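Local coordinates for protein glycerol dehydrogenase (Schizosaccharomyces pombe, PDB 1TA9) that catalyses the NAD-dependent oxidation of glycerol to dihydroxyacetone as a zinc-dependent member of the iron-containing alcohol dehydrogenase family, serving glycerol assimilation, at residues K62-T67 and A256-R261. Sequence-based numbering, arbitrary orientation.
Sequences KDRIFT and ASIAGR
Strand 64-67 passes the N-terminus of helix 258-284 with R64 and S257 nearest, their CA atoms 5.9 Å apart, and no direct hydrogen bond joins the backbones; instead one water donates to I65 O (2.7 Å) and accepts from S257 N (3.0 Å). S257 is the N-cap: its OG takes the N-H of G260 at 3.1 Å, with an angle of 158°. That same OG lies at the edge of the F66 ring, in its plane, 3.7 Å from CD2, while A259 CB approaches F66 CD2 obliquely at 4.2 Å. R64 extends with CG anti to its N (chi1 -176°), which lays CG 3.9 Å from S257 CA; a bend at chi3 then brings NH2 to 4.0 Å from I258 CG1. NH2 also forms a salt bridge to E296 of the second subunit, and NH1 a hydrogen bond to N293 of that subunit. A leucine in place of R64 would probably leave E296 without this cationic mate and I258 without its guanidinium neighbour. The helix start is thus packed beside an intersubunit sheet: residues 64-67 pair antiparallel with a strand of the second subunit, while A256 and R261 rest against I244 of helix 223-245.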
loop_
_atom_site.group_PDB
_atom_site.type_symbol
_atom_site.label_atom_id
_atom_site.label_comp_id
_atom_site.label_asym_id
_atom_site.label_seq_id
_atom_site.Cartn_x
_atom_site.Cartn_y
_atom_site.Cartn_z
ATOM N N LYS B 62 21.868 -29.612 21.751
ATOM C CA LYS B 62 20.517 -29.066 21.877
ATOM C C LYS B 62 20.599 -27.572 22.188
ATOM O O LYS B 62 19.581 -26.894 22.316
ATOM C CB LYS B 62 19.778 -29.771 23.020
ATOM C CG LYS B 62 18.265 -29.721 22.927
ATOM C CD LYS B 62 17.738 -30.828 22.022
ATOM C CE LYS B 62 18.037 -32.208 22.611
ATOM N NZ LYS B 62 17.641 -33.317 21.696
ATOM N N ASP B 63 21.821 -27.067 22.317
ATOM C CA ASP B 63 22.034 -25.659 22.627
ATOM C C ASP B 63 22.019 -24.787 21.374
ATOM O O ASP B 63 22.213 -25.284 20.266
ATOM C CB ASP B 63 23.371 -25.496 23.355
ATOM C CG ASP B 63 23.430 -26.289 24.651
ATOM O OD1 ASP B 63 22.491 -26.163 25.466
ATOM O OD2 ASP B 63 24.410 -27.034 24.857
ATOM N N ARG B 64 21.776 -23.488 21.563
ATOM C CA ARG B 64 21.760 -22.519 20.470
ATOM C C ARG B 64 23.215 -22.083 20.317
ATOM O O ARG B 64 23.794 -21.495 21.242
ATOM C CB ARG B 64 20.881 -21.319 20.834
ATOM C CG ARG B 64 20.727 -20.299 19.721
ATOM C CD ARG B 64 19.888 -19.097 20.154
ATOM N NE ARG B 64 18.563 -19.489 20.640
ATOM C CZ ARG B 64 17.464 -18.753 20.492
ATOM N NH1 ARG B 64 16.304 -19.185 20.971
ATOM N NH2 ARG B 64 17.517 -17.593 19.847
ATOM N N ILE B 65 23.795 -22.360 19.153
ATOM C CA ILE B 65 25.206 -22.071 18.912
ATOM C C ILE B 65 25.534 -21.183 17.715
ATOM O O ILE B 65 24.986 -21.359 16.630
ATOM C CB ILE B 65 25.988 -23.399 18.726
ATOM C CG1 ILE B 65 25.779 -24.300 19.944
ATOM C CG2 ILE B 65 27.465 -23.112 18.488
ATOM C CD1 ILE B 65 26.373 -25.697 19.795
ATOM N N PHE B 66 26.442 -20.238 17.934
ATOM C CA PHE B 66 26.913 -19.335 16.889
ATOM C C PHE B 66 28.422 -19.535 16.864
ATOM O O PHE B 66 29.062 -19.612 17.918
ATOM C CB PHE B 66 26.566 -17.879 17.222
ATOM C CG PHE B 66 27.081 -16.882 16.215
ATOM C CD1 PHE B 66 28.346 -16.319 16.356
ATOM C CD2 PHE B 66 26.299 -16.506 15.125
ATOM C CE1 PHE B 66 28.828 -15.391 15.421
ATOM C CE2 PHE B 66 26.766 -15.583 14.185
ATOM C CZ PHE B 66 28.032 -15.023 14.332
ATOM N N THR B 67 28.987 -19.635 15.667
ATOM C CA THR B 67 30.417 -19.866 15.521
ATOM C C THR B 67 31.010 -18.870 14.527
ATOM O O THR B 67 30.353 -18.473 13.565
ATOM C CB THR B 67 30.670 -21.326 15.060
ATOM O OG1 THR B 67 32.070 -21.619 15.117
ATOM C CG2 THR B 67 30.155 -21.539 13.649
ATOM N N ALA B 256 19.712 -23.294 15.355
ATOM C CA ALA B 256 20.130 -22.092 14.651
ATOM C C ALA B 256 19.858 -20.819 15.447
ATOM O O ALA B 256 18.784 -20.647 16.020
ATOM C CB ALA B 256 19.428 -22.013 13.297
ATOM N N SER B 257 20.844 -19.928 15.478
ATOM C CA SER B 257 20.701 -18.657 16.172
ATOM C C SER B 257 19.959 -17.677 15.262
ATOM O O SER B 257 19.889 -17.869 14.047
ATOM C CB SER B 257 22.078 -18.078 16.503
ATOM O OG SER B 257 22.771 -17.746 15.310
ATOM N N ILE B 258 19.401 -16.628 15.853
ATOM C CA ILE B 258 18.700 -15.613 15.079
ATOM C C ILE B 258 19.753 -14.795 14.326
ATOM O O ILE B 258 19.557 -14.416 13.171
ATOM C CB ILE B 258 17.872 -14.691 16.011
ATOM C CG1 ILE B 258 16.690 -15.484 16.588
ATOM C CG2 ILE B 258 17.373 -13.455 15.245
ATOM C CD1 ILE B 258 15.883 -14.727 17.619
ATOM N N ALA B 259 20.884 -14.551 14.979
ATOM C CA ALA B 259 21.964 -13.778 14.373
ATOM C C ALA B 259 22.418 -14.372 13.039
ATOM O O ALA B 259 22.606 -13.648 12.060
ATOM C CB ALA B 259 23.144 -13.692 15.337
ATOM N N GLY B 260 22.597 -15.689 13.003
ATOM C CA GLY B 260 23.029 -16.327 11.773
ATOM C C GLY B 260 22.017 -16.121 10.658
ATOM O O GLY B 260 22.378 -15.907 9.496
ATOM N N ARG B 261 20.739 -16.178 11.013
ATOM C CA ARG B 261 19.678 -16.004 10.031
ATOM C C ARG B 261 19.703 -14.595 9.440
ATOM O O ARG B 261 19.441 -14.409 8.256
ATOM C CB ARG B 261 18.322 -16.285 10.673
ATOM C CG ARG B 261 17.190 -16.399 9.669
ATOM C CD ARG B 261 15.902 -16.814 10.341
ATOM N NE ARG B 261 14.898 -17.215 9.358
ATOM C CZ ARG B 261 13.673 -17.625 9.671
ATOM N NH1 ARG B 261 13.302 -17.686 10.944
ATOM N NH2 ARG B 261 12.824 -17.978 8.714
HETATM O O HOH W 1 23.608 -20.360 14.532
#